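Local structure of putative uncharacterized protein (Chromobacterium violaceum, 4RMM) at residues I76-M79 / W80-S84. The protein is of uncharacterised function but belongs to the hotdog-fold thioesterase superfamily and may hydrolyse acyl-CoA thioesters. Sequence-based numbering, arbitrary orientation.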
loop_
_atom_site.group_PDB
_atom_site.type_symbol
_atom_site.label_atom_id
_atom_site.label_comp_id
_atom_site.label_asym_id
_atom_site.label_seq_id
_atom_site.Cartn_x
_atom_site.Cartn_y
_atom_site.Cartn_z
ATOM N N ILE A 76 0.750 12.055 3.622
ATOM C CA ILE A 76 0.090 12.975 4.544
ATOM C C ILE A 76 1.103 13.778 5.360
ATOM O O ILE A 76 0.954 14.985 5.535
ATOM C CB ILE A 76 -0.855 12.203 5.491
ATOM C CG1 ILE A 76 -2.042 11.669 4.681
ATOM C CG2 ILE A 76 -1.330 13.107 6.621
ATOM C CD1 ILE A 76 -2.890 10.630 5.399
ATOM N N HIS A 77 2.144 13.110 5.840
ATOM C CA HIS A 77 3.172 13.783 6.635
ATOM C C HIS A 77 3.777 14.937 5.849
ATOM O O HIS A 77 4.028 16.020 6.387
ATOM C CB HIS A 77 4.282 12.796 6.991
ATOM C CG HIS A 77 5.388 13.387 7.803
ATOM N ND1 HIS A 77 5.306 13.531 9.173
ATOM C CD2 HIS A 77 6.622 13.828 7.453
ATOM C CE1 HIS A 77 6.438 14.025 9.627
ATOM N NE2 HIS A 77 7.258 14.216 8.604
ATOM N N LEU A 78 4.017 14.687 4.566
ATOM C CA LEU A 78 4.615 15.677 3.678
ATOM C C LEU A 78 3.742 16.902 3.484
ATOM O O LEU A 78 4.222 18.030 3.592
ATOM C CB LEU A 78 4.910 15.060 2.309
ATOM C CG LEU A 78 6.346 15.196 1.803
ATOM C CD1 LEU A 78 6.421 14.683 0.381
ATOM C CD2 LEU A 78 6.792 16.643 1.855
HETATM N N MSE A 79 2.465 16.690 3.185
HETATM C CA MSE A 79 1.583 17.820 2.967
HETATM C C MSE A 79 1.125 18.475 4.261
HETATM O O MSE A 79 0.549 19.559 4.247
HETATM C CB MSE A 79 0.391 17.428 2.079
HETATM C CG MSE A 79 -0.321 16.141 2.404
HETATM SE SE MSE A 79 -1.708 15.800 1.065
HETATM C CE MSE A 79 -0.604 15.184 -0.376
ATOM N N TRP A 80 1.399 17.820 5.383
ATOM C CA TRP A 80 1.044 18.377 6.680
ATOM C C TRP A 80 2.195 19.291 7.080
ATOM O O TRP A 80 2.000 20.313 7.734
ATOM C CB TRP A 80 0.871 17.261 7.710
ATOM C CG TRP A 80 0.462 17.752 9.061
ATOM C CD1 TRP A 80 1.281 18.226 10.050
ATOM C CD2 TRP A 80 -0.870 17.841 9.570
ATOM N NE1 TRP A 80 0.539 18.602 11.141
ATOM C CE2 TRP A 80 -0.793 18.375 10.873
ATOM C CE3 TRP A 80 -2.134 17.519 9.051
ATOM C CZ2 TRP A 80 -1.920 18.599 11.668
ATOM C CZ3 TRP A 80 -3.262 17.742 9.839
ATOM C CH2 TRP A 80 -3.144 18.275 11.134
ATOM N N ASN A 81 3.393 18.915 6.654
ATOM C CA ASN A 81 4.594 19.677 6.945
ATOM C C ASN A 81 4.955 20.649 5.824
ATOM O O ASN A 81 5.994 21.307 5.886
ATOM C CB ASN A 81 5.766 18.724 7.189
ATOM C CG ASN A 81 5.651 17.973 8.506
ATOM O OD1 ASN A 81 4.701 17.219 8.739
ATOM N ND2 ASN A 81 6.630 18.177 9.377
ATOM N N ARG A 82 4.111 20.741 4.800
ATOM C CA ARG A 82 4.391 21.646 3.687
ATOM C C ARG A 82 3.237 22.537 3.269
ATOM O O ARG A 82 2.148 22.492 3.842
ATOM C CB ARG A 82 4.869 20.872 2.453
ATOM C CG ARG A 82 6.307 20.395 2.528
ATOM C CD ARG A 82 6.842 19.970 1.160
ATOM N NE ARG A 82 7.078 21.098 0.255
ATOM C CZ ARG A 82 6.161 21.643 -0.541
ATOM N NH1 ARG A 82 4.921 21.169 -0.559
ATOM N NH2 ARG A 82 6.488 22.665 -1.325
ATOM N N GLU A 83 3.505 23.354 2.258
ATOM C CA GLU A 83 2.520 24.271 1.710
ATOM C C GLU A 83 1.483 23.441 0.961
ATOM O O GLU A 83 1.808 22.706 0.025
ATOM C CB GLU A 83 3.216 25.277 0.784
ATOM C CG GLU A 83 4.207 26.203 1.509
ATOM C CD GLU A 83 5.357 25.454 2.172
ATOM O OE1 GLU A 83 6.187 24.867 1.442
ATOM O OE2 GLU A 83 5.425 25.452 3.423
ATOM N N SER A 84 0.234 23.550 1.407
ATOM C CA SER A 84 -0.887 22.812 0.830
ATOM C C SER A 84 -1.283 23.348 -0.546
ATOM O O SER A 84 -2.444 23.683 -0.777
ATOM C CB SER A 84 -2.088 22.885 1.786
ATOM O OG SER A 84 -3.204 22.169 1.287
#
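Backbone bonds tie W80 and N81 to the helical turn before them. N81 N donates to H77 O at 3.0 Å, the usual i to i+4 helical bond. The other links are weak: W80 N is shared between I76 O and H77 O, and N81 N also leans on L78 O. The pattern is that of a helix whose last turn is slackening. L78 O lies 3.0 Å from R82 N, but the angle is too poor for a hydrogen bond.

A face contact joins the side chains of H77 and N81. The imidazole, its CG anti to the backbone N (chi1 180°), presents a face to the amide of N81. N81 OD1 sits over the centre of that ring, 3.7 Å above its plane, with the ring and amide planes 32° apart. The same OD1 comes within 2.7 Å of H77 O, an acceptor facing an acceptor and probably unfavourable. The other end of the amide is held by E41, which accepts a hydrogen bond from N81 ND2 and so helps fix how the amide is turned.

Apolar contact comes from L78 and R82, which run side by side in the same direction. L78 CD2 meets the aliphatic part of R82 at CD, 3.4 Å away. The start of the R82 side chain also crowds a backbone oxygen, CB lying 3.1 Å from L78 O. Farther out, E83 OE1 lies over one guanidinium face toward its rim, 3.5 Å from R82 NH2; no N-H points at it, and this attraction of charges is tentative because the E83 side chain is poorly ordered.

H77 and L78 rest on strand 106-115, whereas the indole of W80 meets the ring of Y17. This is the C-terminal end of helix 67-80, the long helix that the antiparallel sheet wraps in the hotdog fold, where the chain leaves towards strand 89-97.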